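Local coordinates for glycosyl hydrolase family 2, TIM barrel domain protein (Faecalibacterium prausnitzii A2-165, PDB 6ED2) that probably hydrolyses beta-D-glucuronides to release glucuronic acid, as a gut bacterial beta-glucuronidase of glycosyl hydrolase family 2, at residues L63-S68 and W94-F99; F300-G305 and G528-F533; H304-L309 and F573-L578. All coordinates share one frame; numbering follows the deposited sequence.

Interaction 1: residues L63-S68 and W94-F99; sequences LDLPSS and WYETSF
Glu96 reaches out from strand 92-101 to the loop 63-68, where its OE1 accepts a hydrogen bond from the backbone N of Leu65 at 3.1 Å. The angle at the hydrogen is 156°. The N-H meets OE1 nearly along the C-O bond. Glu96 can span this distance because its CG stands anti to the backbone N (chi1 -175°) and the chain stays extended beyond it. CG of Leu65 packs beside the bond, 3.4 Å from OE1 of Glu96. The bond ties a segment without regular structure to a strand already flanked on each side. Glu96 pairs through its backbone with Arg47 of strand 38-51, and Tyr95 with Val158 of strand 152-161.

The apolar part centres on Leu65, which is buried. Its side chain runs past that of Glu96 in the opposite direction. CD1 of Leu65 lies 3.9 Å from CB of Glu96. The other methyl, CD2, rests 3.8 Å from CB of Trp94 and comes obliquely to the start of the indole. Leu65 thus packs the loop onto strand 92-101 of the antiparallel sheet in the sugar-binding domain, the jelly-roll beta-sandwich known from family 2 glycosidases. The indole NE1 of Trp94 has its partner elsewhere, in the carboxylate of Asp51.

Two acids come close on the exposed side of Asp64. OD2 of Asp64 is 3.9 Å from OE1 of Glu96, with the carboxylate planes nearly perpendicular at 88°. Lys155, outside both segments, probably offsets the repulsion. NZ of Lys155 forms a salt bridge with OD1 of Asp64; its ion pair with OE2 of Glu96 is long and weak. The same NZ is hydrogen-bonded to the carbonyl O of Leu63, so the lysine also holds the loop from the side of strand 152-161.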
ATOM      1  N   LEU A  63     -37.624 -28.526  12.565  1.00 37.10           N
ATOM      2  CA  LEU A  63     -38.579 -28.946  11.547  1.00 41.60           C
ATOM      3  C   LEU A  63     -38.634 -27.970  10.377  1.00 45.87           C
ATOM      4  O   LEU A  63     -38.764 -28.399   9.227  1.00 51.67           O
ATOM      5  CB  LEU A  63     -39.969 -29.104  12.161  1.00 39.25           C
ATOM      6  CG  LEU A  63     -40.100 -30.232  13.182  1.00 43.62           C
ATOM      7  CD1 LEU A  63     -41.314 -30.013  14.076  1.00 47.65           C
ATOM      8  CD2 LEU A  63     -40.182 -31.559  12.466  1.00 40.81           C
ATOM      9  N   ASP A  64     -38.549 -26.666  10.641  1.00 45.83           N
ATOM     10  CA  ASP A  64     -38.204 -25.701   9.602  1.00 48.31           C
ATOM     11  C   ASP A  64     -37.769 -24.398  10.250  1.00 42.82           C
ATOM     12  O   ASP A  64     -38.348 -23.970  11.254  1.00 43.78           O
ATOM     13  CB  ASP A  64     -39.359 -25.425   8.620  1.00 57.94           C
ATOM     14  CG  ASP A  64     -38.877 -25.319   7.159  1.00 62.46           C
ATOM     15  OD1 ASP A  64     -39.187 -26.239   6.369  1.00 68.73           O
ATOM     16  OD2 ASP A  64     -38.176 -24.339   6.799  1.00 67.18           O
ATOM     17  N   LEU A  65     -36.751 -23.783   9.664  1.00 42.42           N
ATOM     18  CA  LEU A  65     -36.337 -22.450  10.057  1.00 43.53           C
ATOM     19  C   LEU A  65     -37.410 -21.462   9.631  1.00 44.24           C
ATOM     20  O   LEU A  65     -37.734 -21.398   8.437  1.00 47.98           O
ATOM     21  CB  LEU A  65     -34.998 -22.093   9.410  1.00 42.29           C
ATOM     22  CG  LEU A  65     -33.781 -22.835   9.940  1.00 44.20           C
ATOM     23  CD1 LEU A  65     -32.528 -22.366   9.215  1.00 34.80           C
ATOM     24  CD2 LEU A  65     -33.679 -22.608  11.442  1.00 32.76           C
ATOM     25  N   PRO A  66     -38.000 -20.699  10.558  1.00 45.19           N
ATOM     26  CA  PRO A  66     -39.015 -19.706  10.156  1.00 46.76           C
ATOM     27  C   PRO A  66     -38.497 -18.673   9.166  1.00 50.94           C
ATOM     28  O   PRO A  66     -39.192 -18.344   8.197  1.00 53.05           O
ATOM     29  CB  PRO A  66     -39.427 -19.064  11.495  1.00 40.68           C
ATOM     30  CG  PRO A  66     -38.387 -19.485  12.486  1.00 44.54           C
ATOM     31  CD  PRO A  66     -37.898 -20.821  12.020  1.00 40.74           C
ATOM     32  N   SER A  67     -37.302 -18.139   9.386  1.00 47.71           N
ATOM     33  CA  SER A  67     -36.647 -17.288   8.410  1.00 40.88           C
ATOM     34  C   SER A  67     -35.194 -17.720   8.312  1.00 42.53           C
ATOM     35  O   SER A  67     -34.623 -18.237   9.274  1.00 40.69           O
ATOM     36  CB  SER A  67     -36.759 -15.808   8.788  1.00 38.61           C
ATOM     37  OG  SER A  67     -36.000 -15.527   9.945  1.00 48.19           O
ATOM     38  N   SER A  68     -34.597 -17.521   7.144  1.00 36.59           N
ATOM     39  CA  SER A  68     -33.243 -18.003   6.947  1.00 35.60           C
ATOM     40  C   SER A  68     -32.567 -17.198   5.850  1.00 36.06           C
ATOM     41  O   SER A  68     -33.206 -16.452   5.109  1.00 34.78           O
ATOM     42  CB  SER A  68     -33.241 -19.494   6.614  1.00 33.41           C
ATOM     43  OG  SER A  68     -33.741 -19.714   5.316  1.00 35.44           O
ATOM     44  N   TRP A  94     -28.070 -21.765  13.381  1.00 30.62           N
ATOM     45  CA  TRP A  94     -28.621 -22.960  12.751  1.00 30.08           C
ATOM     46  C   TRP A  94     -28.225 -23.057  11.283  1.00 30.61           C
ATOM     47  O   TRP A  94     -28.272 -22.066  10.540  1.00 28.65           O
ATOM     48  CB  TRP A  94     -30.152 -22.978  12.841  1.00 30.25           C
ATOM     49  CG  TRP A  94     -30.734 -23.082  14.225  1.00 29.86           C
ATOM     50  CD1 TRP A  94     -30.795 -22.102  15.161  1.00 30.52           C
ATOM     51  CD2 TRP A  94     -31.384 -24.224  14.793  1.00 26.63           C
ATOM     52  NE1 TRP A  94     -31.439 -22.560  16.289  1.00 32.26           N
ATOM     53  CE2 TRP A  94     -31.806 -23.865  16.088  1.00 34.46           C
ATOM     54  CE3 TRP A  94     -31.645 -25.521  14.333  1.00 28.28           C
ATOM     55  CZ2 TRP A  94     -32.470 -24.758  16.937  1.00 32.95           C
ATOM     56  CZ3 TRP A  94     -32.308 -26.401  15.163  1.00 32.51           C
ATOM     57  CH2 TRP A  94     -32.712 -26.017  16.452  1.00 34.54           C
ATOM     58  N   TYR A  95     -27.856 -24.265  10.877  1.00 25.67           N
ATOM     59  CA  TYR A  95     -27.685 -24.645   9.487  1.00 28.90           C
ATOM     60  C   TYR A  95     -28.764 -25.658   9.123  1.00 34.55           C
ATOM     61  O   TYR A  95     -29.179 -26.470   9.956  1.00 35.14           O
ATOM     62  CB  TYR A  95     -26.310 -25.265   9.244  1.00 27.23           C
ATOM     63  CG  TYR A  95     -25.160 -24.294   9.155  1.00 31.23           C
ATOM     64  CD1 TYR A  95     -24.601 -23.977   7.923  1.00 26.89           C
ATOM     65  CD2 TYR A  95     -24.602 -23.725  10.300  1.00 28.28           C
ATOM     66  CE1 TYR A  95     -23.536 -23.108   7.824  1.00 28.23           C
ATOM     67  CE2 TYR A  95     -23.524 -22.835  10.209  1.00 25.91           C
ATOM     68  CZ  TYR A  95     -23.002 -22.531   8.966  1.00 29.98           C
ATOM     69  OH  TYR A  95     -21.939 -21.655   8.846  1.00 29.34           O
ATOM     70  N   GLU A  96     -29.223 -25.609   7.876  1.00 32.35           N
ATOM     71  CA  GLU A  96     -30.293 -26.498   7.444  1.00 30.68           C
ATOM     72  C   GLU A  96     -30.099 -26.833   5.975  1.00 32.65           C
ATOM     73  O   GLU A  96     -29.786 -25.953   5.169  1.00 37.39           O
ATOM     74  CB  GLU A  96     -31.670 -25.867   7.665  1.00 32.24           C
ATOM     75  CG  GLU A  96     -32.847 -26.788   7.340  1.00 44.53           C
ATOM     76  CD  GLU A  96     -34.159 -26.032   7.118  1.00 42.76           C
ATOM     77  OE1 GLU A  96     -34.732 -25.499   8.089  1.00 45.29           O
ATOM     78  OE2 GLU A  96     -34.619 -25.971   5.959  1.00 59.28           O
ATOM     79  N   THR A  97     -30.262 -28.104   5.634  1.00 32.92           N
ATOM     80  CA  THR A  97     -30.308 -28.501   4.238  1.00 32.03           C
ATOM     81  C   THR A  97     -31.196 -29.730   4.122  1.00 34.98           C
ATOM     82  O   THR A  97     -31.845 -30.143   5.086  1.00 35.23           O
ATOM     83  CB  THR A  97     -28.899 -28.720   3.674  1.00 31.10           C
ATOM     84  OG1 THR A  97     -28.995 -28.964   2.270  1.00 32.42           O
ATOM     85  CG2 THR A  97     -28.182 -29.897   4.353  1.00 28.59           C
ATOM     86  N   SER A  98     -31.259 -30.288   2.921  1.00 35.61           N
ATOM     87  CA  SER A  98     -32.067 -31.459   2.630  1.00 35.55           C
ATOM     88  C   SER A  98     -31.190 -32.453   1.912  1.00 33.21           C
ATOM     89  O   SER A  98     -30.296 -32.071   1.156  1.00 37.86           O
ATOM     90  CB  SER A  98     -33.287 -31.146   1.738  1.00 30.23           C
ATOM     91  OG  SER A  98     -34.161 -30.256   2.400  1.00 51.14           O
ATOM     92  N   PHE A  99     -31.441 -33.730   2.148  1.00 27.69           N
ATOM     93  CA  PHE A  99     -30.685 -34.744   1.440  1.00 27.97           C
ATOM     94  C   PHE A  99     -31.625 -35.871   1.077  1.00 33.04           C
ATOM     95  O   PHE A  99     -32.612 -36.143   1.772  1.00 32.10           O
ATOM     96  CB  PHE A  99     -29.486 -35.272   2.250  1.00 30.74           C
ATOM     97  CG  PHE A  99     -29.854 -35.937   3.555  1.00 26.59           C
ATOM     98  CD1 PHE A  99     -30.000 -37.318   3.633  1.00 29.04           C
ATOM     99  CD2 PHE A  99     -30.023 -35.188   4.710  1.00 30.60           C
ATOM    100  CE1 PHE A  99     -30.323 -37.937   4.850  1.00 29.70           C
ATOM    101  CE2 PHE A  99     -30.343 -35.805   5.930  1.00 29.29           C
ATOM    102  CZ  PHE A  99     -30.500 -37.173   5.992  1.00 27.21           C
TER

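Interaction 2: residues F300-G305 and G528-F533; sequences FEIRHG and GRPLIF
Gly305 and Gly528 bring two backbones close together, with CA of Gly305 3.2 Å from O of Gly528. The packing continues onto Pro530. Its CG lies 3.6 Å from O of Gly305, and its CD lies 3.7 Å from CG2 of Ile302. That methyl of Ile302 is anti to the backbone N, which directs it at the proline ring. Phe307, Pro469 and Phe491 also touch Ile302.

Residues 304-305 form the tight turn of the hairpin that joins strands 300-303 and 306-309. Both turn residues have positive phi, as in a type I' turn, and this suits Gly305. The turn packs against the segment that leads into barrel strand 531-535, at the N-terminal end of the TIM barrel strands. Arg629 adds a hydrogen bond from NH2 to O of Gly305 and a weak one to O of Gly528.

The looser side is at Gly528, which is exposed and meets Gly305 alone across the contact. Beyond it lies Arg303, also exposed. NH1 of Arg303 donates to O of Ile302 at 3.0 Å, and the oxygen lies close to the guanidinium plane. OE2 of Glu301 lies over one guanidinium face, a long contact between charges.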
ATOM      1  N   PHE A 300       9.953 -42.900  12.228  1.00 26.94           N
ATOM      2  CA  PHE A 300      10.347 -41.608  12.769  1.00 30.08           C
ATOM      3  C   PHE A 300      10.482 -41.696  14.284  1.00 32.34           C
ATOM      4  O   PHE A 300       9.560 -42.154  14.963  1.00 32.71           O
ATOM      5  CB  PHE A 300       9.342 -40.526  12.384  1.00 29.01           C
ATOM      6  CG  PHE A 300       9.746 -39.153  12.816  1.00 30.16           C
ATOM      7  CD1 PHE A 300      10.497 -38.346  11.984  1.00 28.91           C
ATOM      8  CD2 PHE A 300       9.378 -38.668  14.060  1.00 29.17           C
ATOM      9  CE1 PHE A 300      10.872 -37.058  12.386  1.00 28.43           C
ATOM     10  CE2 PHE A 300       9.749 -37.398  14.466  1.00 27.80           C
ATOM     11  CZ  PHE A 300      10.498 -36.590  13.623  1.00 29.42           C
ATOM     12  N   GLU A 301      11.621 -41.234  14.806  1.00 31.97           N
ATOM     13  CA  GLU A 301      11.903 -41.309  16.236  1.00 34.46           C
ATOM     14  C   GLU A 301      13.046 -40.364  16.578  1.00 32.32           C
ATOM     15  O   GLU A 301      13.880 -40.031  15.731  1.00 34.55           O
ATOM     16  CB  GLU A 301      12.266 -42.733  16.657  1.00 29.00           C
ATOM     17  CG  GLU A 301      13.531 -43.236  15.979  1.00 36.28           C
ATOM     18  CD  GLU A 301      13.954 -44.626  16.470  1.00 44.67           C
ATOM     19  OE1 GLU A 301      14.938 -45.166  15.926  1.00 47.39           O
ATOM     20  OE2 GLU A 301      13.309 -45.170  17.402  1.00 48.78           O
ATOM     21  N   ILE A 302      13.084 -39.948  17.837  1.00 31.18           N
ATOM     22  CA  ILE A 302      14.226 -39.213  18.370  1.00 32.45           C
ATOM     23  C   ILE A 302      15.240 -40.215  18.913  1.00 37.26           C
ATOM     24  O   ILE A 302      14.927 -40.991  19.823  1.00 35.09           O
ATOM     25  CB  ILE A 302      13.798 -38.238  19.472  1.00 28.71           C
ATOM     26  CG1 ILE A 302      12.828 -37.195  18.920  1.00 27.09           C
ATOM     27  CG2 ILE A 302      15.036 -37.576  20.094  1.00 26.64           C
ATOM     28  CD1 ILE A 302      12.168 -36.364  20.012  1.00 27.45           C
ATOM     29  N   ARG A 303      16.456 -40.195  18.361  1.00 32.06           N
ATOM     30  CA  ARG A 303      17.582 -40.923  18.928  1.00 34.92           C
ATOM     31  C   ARG A 303      18.829 -40.067  18.785  1.00 38.10           C
ATOM     32  O   ARG A 303      19.010 -39.382  17.772  1.00 38.17           O
ATOM     33  CB  ARG A 303      17.804 -42.301  18.257  1.00 36.57           C
ATOM     34  CG  ARG A 303      16.738 -43.386  18.571  1.00 38.22           C
ATOM     35  CD  ARG A 303      16.555 -43.673  20.091  1.00 41.32           C
ATOM     36  NE  ARG A 303      15.667 -44.821  20.352  1.00 42.60           N
ATOM     37  CZ  ARG A 303      14.386 -44.730  20.723  1.00 42.60           C
ATOM     38  NH1 ARG A 303      13.813 -43.536  20.879  1.00 39.31           N
ATOM     39  NH2 ARG A 303      13.673 -45.834  20.934  1.00 38.42           N
ATOM     40  N   HIS A 304      19.686 -40.099  19.807  1.00 39.04           N
ATOM     41  CA  HIS A 304      20.932 -39.335  19.797  1.00 40.35           C
ATOM     42  C   HIS A 304      20.648 -37.849  19.616  1.00 37.01           C
ATOM     43  O   HIS A 304      21.376 -37.135  18.920  1.00 35.30           O
ATOM     44  CB  HIS A 304      21.892 -39.843  18.716  1.00 37.04           C
ATOM     45  CG  HIS A 304      22.209 -41.305  18.831  1.00 49.48           C
ATOM     46  ND1 HIS A 304      22.845 -41.847  19.931  1.00 49.00           N
ATOM     47  CD2 HIS A 304      21.966 -42.339  17.988  1.00 47.72           C
ATOM     48  CE1 HIS A 304      22.976 -43.151  19.761  1.00 44.79           C
ATOM     49  NE2 HIS A 304      22.453 -43.474  18.590  1.00 49.42           N
ATOM     50  N   GLY A 305      19.562 -37.389  20.241  1.00 36.00           N
ATOM     51  CA  GLY A 305      19.189 -35.987  20.205  1.00 35.04           C
ATOM     52  C   GLY A 305      18.870 -35.444  18.829  1.00 37.20           C
ATOM     53  O   GLY A 305      18.984 -34.232  18.614  1.00 34.00           O
ATOM     54  N   GLY A 528      20.027 -33.875  26.506  1.00 25.86           N
ATOM     55  CA  GLY A 528      20.076 -34.603  25.260  1.00 27.64           C
ATOM     56  C   GLY A 528      18.911 -34.357  24.314  1.00 29.30           C
ATOM     57  O   GLY A 528      19.055 -34.599  23.116  1.00 33.78           O
ATOM     58  N   ARG A 529      17.782 -33.863  24.813  1.00 24.37           N
ATOM     59  CA  ARG A 529      16.576 -33.701  24.002  1.00 30.31           C
ATOM     60  C   ARG A 529      16.767 -32.638  22.914  1.00 31.29           C
ATOM     61  O   ARG A 529      17.375 -31.593  23.165  1.00 30.66           O
ATOM     62  CB  ARG A 529      15.396 -33.305  24.888  1.00 24.58           C
ATOM     63  CG  ARG A 529      14.846 -34.439  25.757  1.00 27.32           C
ATOM     64  CD  ARG A 529      13.763 -33.948  26.716  1.00 22.31           C
ATOM     65  NE  ARG A 529      14.246 -32.940  27.665  1.00 24.43           N
ATOM     66  CZ  ARG A 529      13.450 -32.100  28.327  1.00 28.83           C
ATOM     67  NH1 ARG A 529      12.129 -32.118  28.138  1.00 29.15           N
ATOM     68  NH2 ARG A 529      13.968 -31.225  29.175  1.00 23.09           N
ATOM     69  N   PRO A 530      16.239 -32.864  21.703  1.00 33.56           N
ATOM     70  CA  PRO A 530      16.162 -31.771  20.717  1.00 25.72           C
ATOM     71  C   PRO A 530      15.295 -30.629  21.226  1.00 23.78           C
ATOM     72  O   PRO A 530      14.347 -30.820  21.996  1.00 24.02           O
ATOM     73  CB  PRO A 530      15.531 -32.430  19.481  1.00 24.75           C
ATOM     74  CG  PRO A 530      15.559 -33.901  19.726  1.00 30.36           C
ATOM     75  CD  PRO A 530      15.628 -34.109  21.213  1.00 31.30           C
ATOM     76  N   LEU A 531      15.655 -29.425  20.814  1.00 23.97           N
ATOM     77  CA  LEU A 531      14.812 -28.256  20.980  1.00 26.94           C
ATOM     78  C   LEU A 531      14.517 -27.692  19.597  1.00 26.40           C
ATOM     79  O   LEU A 531      15.392 -27.680  18.724  1.00 27.31           O
ATOM     80  CB  LEU A 531      15.491 -27.204  21.871  1.00 26.86           C
ATOM     81  CG  LEU A 531      14.681 -25.969  22.292  1.00 29.36           C
ATOM     82  CD1 LEU A 531      15.070 -25.516  23.735  1.00 20.52           C
ATOM     83  CD2 LEU A 531      14.881 -24.838  21.282  1.00 23.41           C
ATOM     84  N   ILE A 532      13.275 -27.262  19.385  1.00 23.71           N
ATOM     85  CA  ILE A 532      12.905 -26.557  18.172  1.00 25.24           C
ATOM     86  C   ILE A 532      12.197 -25.275  18.561  1.00 27.71           C
ATOM     87  O   ILE A 532      11.683 -25.124  19.677  1.00 24.72           O
ATOM     88  CB  ILE A 532      12.003 -27.378  17.233  1.00 25.05           C
ATOM     89  CG1 ILE A 532      10.587 -27.483  17.793  1.00 23.83           C
ATOM     90  CG2 ILE A 532      12.587 -28.737  16.973  1.00 24.92           C
ATOM     91  CD1 ILE A 532       9.634 -28.118  16.791  1.00 24.47           C
ATOM     92  N   PHE A 533      12.173 -24.344  17.617  1.00 23.75           N
ATOM     93  CA  PHE A 533      11.380 -23.138  17.763  1.00 24.47           C
ATOM     94  C   PHE A 533      10.102 -23.291  16.955  1.00 26.66           C
ATOM     95  O   PHE A 533      10.136 -23.644  15.772  1.00 26.83           O
ATOM     96  CB  PHE A 533      12.187 -21.908  17.350  1.00 26.64           C
ATOM     97  CG  PHE A 533      13.271 -21.574  18.341  1.00 25.48           C
ATOM     98  CD1 PHE A 533      13.027 -20.690  19.377  1.00 26.91           C
ATOM     99  CD2 PHE A 533      14.514 -22.197  18.269  1.00 26.63           C
ATOM    100  CE1 PHE A 533      14.016 -20.417  20.315  1.00 27.07           C
ATOM    101  CE2 PHE A 533      15.516 -21.915  19.189  1.00 21.64           C
ATOM    102  CZ  PHE A 533      15.264 -21.036  20.215  1.00 24.98           C
TER

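Interaction 3: residues H304-L309 and F573-L578; sequences HGRFLL and FVQGEL
Gln575 and Arg306 meet because both side chains fold. Gln575 bends at chi2 (-68°), which carries its amide to the guanidinium of Arg306. Bends at chi2 and chi3 of Arg306 place NH2 beside the amide oxygen. The two side chains cross at about a right angle, and the guanidinium and amide planes are turned 74° from each other.

NH2 of Arg306 donates to OE1 of Gln575 at 2.7 Å, with an angle of 152° at the hydrogen. The donor lies in the carbonyl plane, on a lone pair of OE1. One water gives OE1 of Gln575 a second bond at 2.8 Å. This water also accepts from the backbone N of Phe307 at 2.7 Å and so bridges the segments.

The contact lies where strand 574-580 of the TIM barrel begins. Here the hairpin strand 306-309 pairs with barrel strand 312-320, which in turn is the parallel neighbour of strand 574-580. On the apolar side, CE2 of Phe307 lies 3.8 Å from CB of Gln575, approached obliquely. The ring of Phe307 also meets Phe491 edge-to-face.

Both polar ends also bind the C-terminal tail. Arg306 donates to O of Asp625 and Phe626. NE2 of Gln575 donates to O of Lys627, and to O of Asp572 just before the segment, which fixes the rotation of the buried amide.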
ATOM      1  N   HIS A 304      19.686 -40.099  19.807  1.00 39.04           N
ATOM      2  CA  HIS A 304      20.932 -39.335  19.797  1.00 40.35           C
ATOM      3  C   HIS A 304      20.648 -37.849  19.616  1.00 37.01           C
ATOM      4  O   HIS A 304      21.376 -37.135  18.920  1.00 35.30           O
ATOM      5  CB  HIS A 304      21.892 -39.843  18.716  1.00 37.04           C
ATOM      6  CG  HIS A 304      22.209 -41.305  18.831  1.00 49.48           C
ATOM      7  ND1 HIS A 304      22.845 -41.847  19.931  1.00 49.00           N
ATOM      8  CD2 HIS A 304      21.966 -42.339  17.988  1.00 47.72           C
ATOM      9  CE1 HIS A 304      22.976 -43.151  19.761  1.00 44.79           C
ATOM     10  NE2 HIS A 304      22.453 -43.474  18.590  1.00 49.42           N
ATOM     11  N   GLY A 305      19.562 -37.389  20.241  1.00 36.00           N
ATOM     12  CA  GLY A 305      19.189 -35.987  20.205  1.00 35.04           C
ATOM     13  C   GLY A 305      18.870 -35.444  18.829  1.00 37.20           C
ATOM     14  O   GLY A 305      18.984 -34.232  18.614  1.00 34.00           O
ATOM     15  N   ARG A 306      18.469 -36.314  17.887  1.00 34.03           N
ATOM     16  CA  ARG A 306      18.137 -35.922  16.524  1.00 34.67           C
ATOM     17  C   ARG A 306      16.786 -36.508  16.132  1.00 35.57           C
ATOM     18  O   ARG A 306      16.413 -37.595  16.589  1.00 32.93           O
ATOM     19  CB  ARG A 306      19.204 -36.395  15.533  1.00 35.89           C
ATOM     20  CG  ARG A 306      20.573 -35.807  15.785  1.00 38.08           C
ATOM     21  CD  ARG A 306      20.707 -34.478  15.089  1.00 39.24           C
ATOM     22  NE  ARG A 306      21.639 -34.563  13.971  1.00 39.83           N
ATOM     23  CZ  ARG A 306      21.580 -33.807  12.880  1.00 38.34           C
ATOM     24  NH1 ARG A 306      22.483 -33.962  11.921  1.00 40.40           N
ATOM     25  NH2 ARG A 306      20.623 -32.895  12.744  1.00 36.67           N
ATOM     26  N   PHE A 307      16.051 -35.767  15.288  1.00 34.06           N
ATOM     27  CA  PHE A 307      14.862 -36.294  14.611  1.00 28.99           C
ATOM     28  C   PHE A 307      15.313 -37.242  13.506  1.00 31.66           C
ATOM     29  O   PHE A 307      15.912 -36.805  12.518  1.00 36.07           O
ATOM     30  CB  PHE A 307      14.018 -35.161  14.022  1.00 27.71           C
ATOM     31  CG  PHE A 307      13.454 -34.218  15.050  1.00 26.95           C
ATOM     32  CD1 PHE A 307      12.470 -34.638  15.928  1.00 24.60           C
ATOM     33  CD2 PHE A 307      13.925 -32.916  15.146  1.00 24.16           C
ATOM     34  CE1 PHE A 307      11.972 -33.782  16.906  1.00 27.87           C
ATOM     35  CE2 PHE A 307      13.424 -32.046  16.110  1.00 27.64           C
ATOM     36  CZ  PHE A 307      12.449 -32.482  17.000  1.00 25.53           C
ATOM     37  N   LEU A 308      15.034 -38.535  13.648  1.00 29.70           N
ATOM     38  CA  LEU A 308      15.455 -39.519  12.655  1.00 33.00           C
ATOM     39  C   LEU A 308      14.255 -39.962  11.825  1.00 35.21           C
ATOM     40  O   LEU A 308      13.292 -40.529  12.362  1.00 31.04           O
ATOM     41  CB  LEU A 308      16.119 -40.723  13.313  1.00 34.27           C
ATOM     42  CG  LEU A 308      17.475 -40.468  13.983  1.00 39.60           C
ATOM     43  CD1 LEU A 308      18.085 -41.798  14.431  1.00 34.01           C
ATOM     44  CD2 LEU A 308      18.424 -39.713  13.057  1.00 32.84           C
ATOM     45  N   LEU A 309      14.326 -39.709  10.523  1.00 28.11           N
ATOM     46  CA  LEU A 309      13.339 -40.159   9.554  1.00 33.23           C
ATOM     47  C   LEU A 309      13.984 -41.253   8.721  1.00 33.11           C
ATOM     48  O   LEU A 309      14.969 -40.995   8.020  1.00 32.27           O
ATOM     49  CB  LEU A 309      12.875 -39.005   8.659  1.00 30.21           C
ATOM     50  CG  LEU A 309      11.951 -39.358   7.486  1.00 32.76           C
ATOM     51  CD1 LEU A 309      10.656 -39.958   7.976  1.00 26.46           C
ATOM     52  CD2 LEU A 309      11.662 -38.114   6.662  1.00 32.92           C
ATOM     53  N   PHE A 573      21.808 -28.264  19.996  1.00 28.74           N
ATOM     54  CA  PHE A 573      20.556 -28.927  20.328  1.00 31.82           C
ATOM     55  C   PHE A 573      19.351 -28.327  19.608  1.00 28.95           C
ATOM     56  O   PHE A 573      18.274 -28.935  19.641  1.00 25.70           O
ATOM     57  CB  PHE A 573      20.321 -28.911  21.843  1.00 24.02           C
ATOM     58  CG  PHE A 573      20.384 -27.535  22.478  1.00 30.27           C
ATOM     59  CD1 PHE A 573      19.313 -26.651  22.388  1.00 26.93           C
ATOM     60  CD2 PHE A 573      21.510 -27.139  23.192  1.00 30.72           C
ATOM     61  CE1 PHE A 573      19.356 -25.403  22.985  1.00 26.33           C
ATOM     62  CE2 PHE A 573      21.567 -25.885  23.785  1.00 29.63           C
ATOM     63  CZ  PHE A 573      20.488 -25.016  23.688  1.00 30.94           C
ATOM     64  N   VAL A 574      19.495 -27.178  18.951  1.00 26.90           N
ATOM     65  CA  VAL A 574      18.384 -26.607  18.189  1.00 30.53           C
ATOM     66  C   VAL A 574      18.269 -27.399  16.897  1.00 27.18           C
ATOM     67  O   VAL A 574      19.166 -27.363  16.050  1.00 24.33           O
ATOM     68  CB  VAL A 574      18.576 -25.113  17.909  1.00 31.41           C
ATOM     69  CG1 VAL A 574      17.456 -24.617  16.996  1.00 27.14           C
ATOM     70  CG2 VAL A 574      18.580 -24.316  19.217  1.00 24.79           C
ATOM     71  N   GLN A 575      17.171 -28.138  16.751  1.00 25.44           N
ATOM     72  CA  GLN A 575      17.037 -29.059  15.629  1.00 27.20           C
ATOM     73  C   GLN A 575      15.865 -28.718  14.723  1.00 29.67           C
ATOM     74  O   GLN A 575      15.500 -29.529  13.861  1.00 28.23           O
ATOM     75  CB  GLN A 575      16.914 -30.493  16.149  1.00 32.01           C
ATOM     76  CG  GLN A 575      18.198 -31.003  16.771  1.00 27.03           C
ATOM     77  CD  GLN A 575      19.290 -31.192  15.739  1.00 31.38           C
ATOM     78  OE1 GLN A 575      19.048 -31.761  14.679  1.00 33.27           O
ATOM     79  NE2 GLN A 575      20.505 -30.718  16.044  1.00 27.41           N
ATOM     80  N   GLY A 576      15.276 -27.543  14.877  1.00 26.68           N
ATOM     81  CA  GLY A 576      14.188 -27.167  14.008  1.00 27.93           C
ATOM     82  C   GLY A 576      13.787 -25.722  14.187  1.00 28.16           C
ATOM     83  O   GLY A 576      13.875 -25.186  15.298  1.00 27.54           O
ATOM     84  N   GLU A 577      13.350 -25.083  13.098  1.00 27.20           N
ATOM     85  CA  GLU A 577      12.844 -23.713  13.132  1.00 27.56           C
ATOM     86  C   GLU A 577      11.531 -23.675  12.368  1.00 25.67           C
ATOM     87  O   GLU A 577      11.499 -23.925  11.159  1.00 29.77           O
ATOM     88  CB  GLU A 577      13.854 -22.722  12.540  1.00 24.98           C
ATOM     89  CG  GLU A 577      14.408 -23.141  11.180  1.00 24.54           C
ATOM     90  CD  GLU A 577      15.656 -22.364  10.794  1.00 31.53           C
ATOM     91  OE1 GLU A 577      16.730 -22.584  11.416  1.00 31.44           O
ATOM     92  OE2 GLU A 577      15.560 -21.528   9.869  1.00 33.45           O
ATOM     93  N   LEU A 578      10.450 -23.390  13.068  1.00 23.63           N
ATOM     94  CA  LEU A 578       9.155 -23.199  12.439  1.00 26.11           C
ATOM     95  C   LEU A 578       8.764 -21.777  12.787  1.00 27.79           C
ATOM     96  O   LEU A 578       8.566 -21.455  13.966  1.00 24.52           O
ATOM     97  CB  LEU A 578       8.119 -24.216  12.920  1.00 22.31           C
ATOM     98  CG  LEU A 578       8.503 -25.691  12.816  1.00 26.34           C
ATOM     99  CD1 LEU A 578       7.335 -26.550  13.269  1.00 26.36           C
ATOM    100  CD2 LEU A 578       8.942 -26.104  11.430  1.00 22.67           C
TER
HETATM  101  O   HOH W   1      17.079 -33.642  14.006  1.00 29.59           O

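In the fold
Interaction 1 comes first along the chain and belongs to the sugar-binding domain. Interactions 2 and 3 both lie in the TIM barrel domain, with centres about 51 Å from that of interaction 1 and on the opposite side of the chain's centre. Their own centres are only about 5 Å apart. They share His304 and Gly305, and the hairpin of strands 300-303 and 306-309 supplies one segment to each. Their other segments enter neighbouring parallel barrel strands, 531-535 and 574-580. Ile532 packs on Phe307, and O of Leu531 is probably hydrogen-bonded to N of Gln575, which joins the two contacts directly. The hairpin therefore packs against the N-terminal ends of the last two barrel strands, while interaction 1 joins a loop to a strand within the sugar-binding domain.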